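Chitin elicitor receptor kinase 1 (Arabidopsis thaliana, PDB 4EBY) probably senses chitin at the plant cell surface through the LysM ectodomain of a receptor kinase and is activated by chitin-induced dimerization in immunity. Local coordinates at residues D87-V92 with A108-P113; E134-D139 with Q169-G174. One frame throughout, in Å; residues are numbered along the deposited sequence.

Contact 1 and contact 2 follow one another along the chain and do not touch; their nearest atoms are about 19 Å apart. Contact 1 joins helix 89-96 to the loop after helix 103-109, within the second LysM range. Contact 2 joins the loop before strand 143-147 to the end of helix 165-171, in the LysM range that follows. Each rests on a tyrosine that reaches across from a helix. In the partly buried contact 1 the Tyr89 hydroxyl is bonded directly to a backbone carbonyl. In contact 2, at the surface, the Tyr171 face carries a valine and its hydroxyl meets the other segment through water.

Contact 1 (D87-V92 with A108-P113); sequences DTYERV and ARNPFP. With NAG (2-acetamido-2-deoxy-beta-D-glucopyranose), chain E.
The first turn of helix 89-96 faces the loop that leaves helix 103-109, and the backbones stay well apart, with Tyr89 CA and Pro113 CA 9.5 Å from each other. The Tyr89 side chain spans this gap. Its CG is anti to the carbonyl carbon, beside the backbone N (chi1 -72°), which sends the ring out to the loop. At its end, OH donates to Phe112 O at 2.6 Å. The acceptor sits at the ring edge, near its plane, and the C=O...OH angle is 124°. Phe112 CB packs 3.4 Å from Tyr89 OH, and the two side chains cross at about a right angle. At the helix start, Thr88 is the N-cap: its OG1 accepts from Arg91 N at 2.9 Å. Leu106 and Ile117 also touch Tyr89. Arg109 belongs to a glycan pocket: its NH1 lies 3.5 Å from NAG O5, and its NE is hydrogen-bonded to Asn124. Strands 74-82 and 122-128 with the two helices make the beta-alpha-alpha-beta unit of a LysM domain, and the contact joins its first helix to the loop after its second. A short direct hydrogen bond ties the tyrosine to a main-chain carbonyl, giving its buried hydroxyl a polar partner.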
loop_
_atom_site.group_PDB
_atom_site.type_symbol
_atom_site.label_atom_id
_atom_site.label_comp_id
_atom_site.label_asym_id
_atom_site.label_seq_id
_atom_site.Cartn_x
_atom_site.Cartn_y
_atom_site.Cartn_z
ATOM N N ASP A 87 6.733 20.535 1.413
ATOM C CA ASP A 87 5.992 19.454 0.769
ATOM C C ASP A 87 5.381 19.912 -0.542
ATOM O O ASP A 87 4.971 21.076 -0.699
ATOM C CB ASP A 87 4.895 18.895 1.687
ATOM C CG ASP A 87 5.430 17.945 2.734
ATOM O OD1 ASP A 87 6.597 17.514 2.616
ATOM O OD2 ASP A 87 4.675 17.598 3.675
ATOM N N THR A 88 5.336 18.986 -1.497
ATOM C CA THR A 88 4.654 19.188 -2.756
ATOM C C THR A 88 3.831 17.939 -2.987
ATOM O O THR A 88 4.101 16.900 -2.374
ATOM C CB THR A 88 5.638 19.328 -3.936
ATOM O OG1 THR A 88 6.439 18.142 -4.026
ATOM C CG2 THR A 88 6.550 20.528 -3.718
ATOM N N TYR A 89 2.831 18.028 -3.851
ATOM C CA TYR A 89 2.049 16.837 -4.175
ATOM C C TYR A 89 2.932 15.735 -4.742
ATOM O O TYR A 89 2.753 14.555 -4.409
ATOM C CB TYR A 89 0.926 17.175 -5.143
ATOM C CG TYR A 89 -0.213 17.971 -4.528
ATOM C CD1 TYR A 89 -0.804 17.587 -3.332
ATOM C CD2 TYR A 89 -0.703 19.112 -5.164
ATOM C CE1 TYR A 89 -1.861 18.319 -2.781
ATOM C CE2 TYR A 89 -1.752 19.856 -4.611
ATOM C CZ TYR A 89 -2.325 19.450 -3.428
ATOM O OH TYR A 89 -3.367 20.182 -2.884
ATOM N N GLU A 90 3.893 16.119 -5.578
ATOM C CA GLU A 90 4.820 15.147 -6.150
ATOM C C GLU A 90 5.592 14.451 -5.034
ATOM O O GLU A 90 5.662 13.223 -4.977
ATOM C CB GLU A 90 5.807 15.822 -7.119
ATOM C CG GLU A 90 6.808 14.830 -7.704
ATOM C CD GLU A 90 8.088 15.479 -8.209
ATOM O OE1 GLU A 90 8.590 16.425 -7.561
ATOM O OE2 GLU A 90 8.600 15.024 -9.252
ATOM N N ARG A 91 6.170 15.224 -4.125
ATOM C CA ARG A 91 6.973 14.606 -3.069
ATOM C C ARG A 91 6.157 13.723 -2.126
ATOM O O ARG A 91 6.604 12.651 -1.711
ATOM C CB ARG A 91 7.747 15.645 -2.271
ATOM C CG ARG A 91 8.975 15.031 -1.632
ATOM C CD ARG A 91 9.899 16.098 -1.106
ATOM N NE ARG A 91 9.275 16.767 0.020
ATOM C CZ ARG A 91 9.864 17.712 0.742
ATOM N NH1 ARG A 91 11.100 18.091 0.457
ATOM N NH2 ARG A 91 9.216 18.267 1.753
ATOM N N VAL A 92 4.953 14.167 -1.789
ATOM C CA VAL A 92 4.098 13.384 -0.921
ATOM C C VAL A 92 3.782 12.025 -1.553
ATOM O O VAL A 92 3.792 11.017 -0.865
ATOM C CB VAL A 92 2.807 14.148 -0.548
ATOM C CG1 VAL A 92 1.848 13.249 0.228
ATOM C CG2 VAL A 92 3.175 15.390 0.299
ATOM N N ALA A 108 -6.099 16.271 -7.422
ATOM C CA ALA A 108 -7.520 16.295 -7.754
ATOM C C ALA A 108 -8.440 16.355 -6.533
ATOM O O ALA A 108 -9.518 16.955 -6.585
ATOM C CB ALA A 108 -7.883 15.091 -8.655
ATOM N N ARG A 109 -8.005 15.753 -5.427
ATOM C CA ARG A 109 -8.879 15.542 -4.279
ATOM C C ARG A 109 -8.573 16.463 -3.105
ATOM O O ARG A 109 -9.212 16.345 -2.068
ATOM C CB ARG A 109 -8.807 14.089 -3.789
ATOM C CG ARG A 109 -7.506 13.708 -3.090
ATOM C CD ARG A 109 -7.306 12.182 -3.058
ATOM N NE ARG A 109 -8.354 11.463 -2.331
ATOM C CZ ARG A 109 -9.377 10.816 -2.891
ATOM N NH1 ARG A 109 -10.240 10.176 -2.105
ATOM N NH2 ARG A 109 -9.553 10.803 -4.213
ATOM N N ASN A 110 -7.615 17.371 -3.287
ATOM C CA ASN A 110 -7.279 18.376 -2.262
ATOM C C ASN A 110 -7.378 19.759 -2.877
ATOM O O ASN A 110 -7.129 19.911 -4.074
ATOM C CB ASN A 110 -5.875 18.130 -1.705
ATOM C CG ASN A 110 -5.794 16.838 -0.937
ATOM O OD1 ASN A 110 -5.296 15.813 -1.445
ATOM N ND2 ASN A 110 -6.325 16.853 0.265
ATOM N N PRO A 111 -7.756 20.777 -2.069
ATOM C CA PRO A 111 -8.066 22.093 -2.639
ATOM C C PRO A 111 -6.873 23.042 -2.731
ATOM O O PRO A 111 -7.006 24.132 -3.298
ATOM C CB PRO A 111 -9.106 22.654 -1.665
ATOM C CG PRO A 111 -8.656 22.090 -0.323
ATOM C CD PRO A 111 -8.235 20.655 -0.680
ATOM N N PHE A 112 -5.727 22.642 -2.188
ATOM C CA PHE A 112 -4.580 23.538 -2.180
ATOM C C PHE A 112 -3.935 23.556 -3.555
ATOM O O PHE A 112 -3.651 22.505 -4.122
ATOM C CB PHE A 112 -3.577 23.087 -1.106
ATOM C CG PHE A 112 -4.232 22.727 0.196
ATOM C CD1 PHE A 112 -4.623 23.714 1.097
ATOM C CD2 PHE A 112 -4.480 21.398 0.500
ATOM C CE1 PHE A 112 -5.258 23.382 2.296
ATOM C CE2 PHE A 112 -5.109 21.047 1.690
ATOM C CZ PHE A 112 -5.503 22.043 2.581
ATOM N N PRO A 113 -3.743 24.751 -4.119
ATOM C CA PRO A 113 -2.980 24.830 -5.366
ATOM C C PRO A 113 -1.627 24.167 -5.154
ATOM O O PRO A 113 -1.090 24.192 -4.047
ATOM C CB PRO A 113 -2.805 26.340 -5.573
ATOM C CG PRO A 113 -3.975 26.956 -4.875
ATOM C CD PRO A 113 -4.206 26.076 -3.662
HETATM C C1 NAG E . -12.614 9.558 0.594
HETATM C C2 NAG E . -14.086 9.300 0.940
HETATM C C3 NAG E . -14.953 9.890 -0.164
HETATM C C4 NAG E . -14.634 11.369 -0.313
HETATM C C5 NAG E . -13.143 11.603 -0.487
HETATM C C6 NAG E . -12.844 13.102 -0.503
HETATM C C7 NAG E . -15.050 7.378 2.117
HETATM C C8 NAG E . -15.164 5.873 2.179
HETATM N N2 NAG E . -14.391 7.885 1.073
HETATM O O3 NAG E . -16.324 9.703 0.146
HETATM O O4 NAG E . -15.257 11.894 -1.458
HETATM O O5 NAG E . -12.421 10.958 0.541
HETATM O O6 NAG E . -13.140 13.708 0.743
HETATM O O7 NAG E . -15.557 8.071 3.003
#

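Contact 2 (E134-D139 with Q169-G174); sequences ESVSKD and QRYNPG
Val136 lies over the face of the Tyr171 ring. Its CG1 is 3.6 Å from the ring centroid and only 12° off the normal, a CH-pi contact. This methyl is anti to the backbone N (chi1 176°), which sets it above the middle of the ring. The second methyl, CG2, turns to the helix backbone and comes 3.9 Å from Arg170 O. Val136 CG1 also meets Arg170 CB at 3.9 Å. The valine thus touches both the tyrosine face and the base of the arginine side chain. Beyond CB, the Arg170 chain runs out extended, and its NE pairs with Asp166 in the same helix.

The phenol end of Tyr171 reaches Ser137. Its OH lies 3.5 Å from Ser137 CB. A water at the ring edge, in its plane, links the two: it is hydrogen-bonded to Ser137 O and to Tyr171 OH, each at 2.6 Å. Ser137 OG faces elsewhere and accepts from Asp139 N, which makes an ST turn. The turn follows directly on the valine.

The contact packs the loop between strands 122-128 and 143-147 on the last turn of helix 165-171, the second helix of the beta-alpha-alpha-beta LysM unit 143-187. Phe143 of strand 143-147 meets Tyr171 edge-to-face, and Pro187 of strand 183-187 touches it too.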
loop_
_atom_site.group_PDB
_atom_site.type_symbol
_atom_site.label_atom_id
_atom_site.label_comp_id
_atom_site.label_asym_id
_atom_site.label_seq_id
_atom_site.Cartn_x
_atom_site.Cartn_y
_atom_site.Cartn_z
ATOM N N GLU A 134 -13.308 -13.555 -7.759
ATOM C CA GLU A 134 -13.672 -14.965 -7.704
ATOM C C GLU A 134 -13.478 -15.648 -9.056
ATOM O O GLU A 134 -13.316 -16.866 -9.119
ATOM C CB GLU A 134 -15.116 -15.109 -7.226
ATOM C CG GLU A 134 -15.455 -16.467 -6.655
ATOM C CD GLU A 134 -16.855 -16.506 -6.076
ATOM O OE1 GLU A 134 -17.607 -15.520 -6.267
ATOM O OE2 GLU A 134 -17.198 -17.518 -5.428
ATOM N N SER A 135 -13.490 -14.874 -10.134
ATOM C CA SER A 135 -13.329 -15.461 -11.463
ATOM C C SER A 135 -11.861 -15.781 -11.744
ATOM O O SER A 135 -11.544 -16.500 -12.688
ATOM C CB SER A 135 -13.924 -14.563 -12.553
ATOM O OG SER A 135 -13.226 -13.338 -12.681
ATOM N N VAL A 136 -10.969 -15.250 -10.911
ATOM C CA VAL A 136 -9.550 -15.587 -10.986
ATOM C C VAL A 136 -9.230 -16.739 -10.053
ATOM O O VAL A 136 -8.638 -17.738 -10.468
ATOM C CB VAL A 136 -8.658 -14.379 -10.618
ATOM C CG1 VAL A 136 -7.198 -14.780 -10.611
ATOM C CG2 VAL A 136 -8.892 -13.237 -11.594
ATOM N N SER A 137 -9.623 -16.602 -8.790
ATOM C CA SER A 137 -9.398 -17.657 -7.814
ATOM C C SER A 137 -10.252 -17.457 -6.576
ATOM O O SER A 137 -10.435 -16.330 -6.114
ATOM C CB SER A 137 -7.923 -17.690 -7.398
ATOM O OG SER A 137 -7.717 -18.648 -6.370
ATOM N N LYS A 138 -10.751 -18.560 -6.021
ATOM C CA LYS A 138 -11.402 -18.512 -4.718
ATOM C C LYS A 138 -10.395 -18.552 -3.567
ATOM O O LYS A 138 -10.769 -18.409 -2.402
ATOM C CB LYS A 138 -12.391 -19.680 -4.582
ATOM C CG LYS A 138 -13.578 -19.607 -5.529
ATOM C CD LYS A 138 -14.187 -20.986 -5.716
ATOM C CE LYS A 138 -14.254 -21.740 -4.393
ATOM N NZ LYS A 138 -14.457 -23.204 -4.601
ATOM N N ASP A 139 -9.117 -18.741 -3.886
ATOM C CA ASP A 139 -8.109 -18.991 -2.853
ATOM C C ASP A 139 -7.516 -17.748 -2.195
ATOM O O ASP A 139 -6.753 -17.866 -1.242
ATOM C CB ASP A 139 -6.958 -19.817 -3.428
ATOM C CG ASP A 139 -7.366 -21.244 -3.769
ATOM O OD1 ASP A 139 -8.406 -21.717 -3.263
ATOM O OD2 ASP A 139 -6.635 -21.881 -4.549
ATOM N N GLN A 169 -0.904 -12.391 -13.143
ATOM C CA GLN A 169 -1.234 -11.635 -14.342
ATOM C C GLN A 169 -2.738 -11.471 -14.490
ATOM O O GLN A 169 -3.210 -10.416 -14.910
ATOM C CB GLN A 169 -0.670 -12.315 -15.596
ATOM C CG GLN A 169 -0.676 -11.411 -16.832
ATOM C CD GLN A 169 0.273 -10.228 -16.676
ATOM O OE1 GLN A 169 1.485 -10.363 -16.875
ATOM N NE2 GLN A 169 -0.276 -9.064 -16.346
ATOM N N ARG A 170 -3.492 -12.516 -14.163
ATOM C CA ARG A 170 -4.948 -12.466 -14.291
ATOM C C ARG A 170 -5.559 -11.439 -13.333
ATOM O O ARG A 170 -6.596 -10.846 -13.633
ATOM C CB ARG A 170 -5.582 -13.847 -14.057
ATOM C CG ARG A 170 -5.409 -14.851 -15.191
ATOM C CD ARG A 170 -5.998 -16.206 -14.753
ATOM N NE ARG A 170 -5.912 -17.269 -15.756
ATOM C CZ ARG A 170 -6.897 -17.588 -16.596
ATOM N NH1 ARG A 170 -8.044 -16.924 -16.559
ATOM N NH2 ARG A 170 -6.744 -18.575 -17.477
ATOM N N TYR A 171 -4.930 -11.236 -12.179
ATOM C CA TYR A 171 -5.393 -10.196 -11.252
ATOM C C TYR A 171 -5.035 -8.793 -11.741
ATOM O O TYR A 171 -5.552 -7.800 -11.238
ATOM C CB TYR A 171 -4.768 -10.391 -9.869
ATOM C CG TYR A 171 -5.454 -11.433 -9.011
ATOM C CD1 TYR A 171 -6.822 -11.372 -8.750
ATOM C CD2 TYR A 171 -4.729 -12.472 -8.453
ATOM C CE1 TYR A 171 -7.440 -12.338 -7.935
ATOM C CE2 TYR A 171 -5.334 -13.425 -7.644
ATOM C CZ TYR A 171 -6.681 -13.344 -7.386
ATOM O OH TYR A 171 -7.257 -14.310 -6.580
ATOM N N ASN A 172 -4.122 -8.718 -12.699
ATOM C CA ASN A 172 -3.576 -7.438 -13.133
ATOM C C ASN A 172 -3.493 -7.466 -14.645
ATOM O O ASN A 172 -2.403 -7.410 -15.228
ATOM C CB ASN A 172 -2.197 -7.222 -12.516
ATOM C CG ASN A 172 -2.252 -7.123 -11.003
ATOM O OD1 ASN A 172 -2.583 -6.064 -10.464
ATOM N ND2 ASN A 172 -1.946 -8.227 -10.306
ATOM N N PRO A 173 -4.660 -7.573 -15.295
ATOM C CA PRO A 173 -4.643 -7.952 -16.709
ATOM C C PRO A 173 -4.059 -6.861 -17.590
ATOM O O PRO A 173 -4.360 -5.667 -17.410
ATOM C CB PRO A 173 -6.126 -8.180 -17.037
ATOM C CG PRO A 173 -6.877 -7.424 -15.965
ATOM C CD PRO A 173 -6.023 -7.507 -14.741
ATOM N N GLY A 174 -3.179 -7.273 -18.493
ATOM C CA GLY A 174 -2.567 -6.363 -19.445
ATOM C C GLY A 174 -1.407 -5.560 -18.878
ATOM O O GLY A 174 -0.786 -4.797 -19.617
HETATM O O HOH W 1 -9.626 -13.866 -5.583
#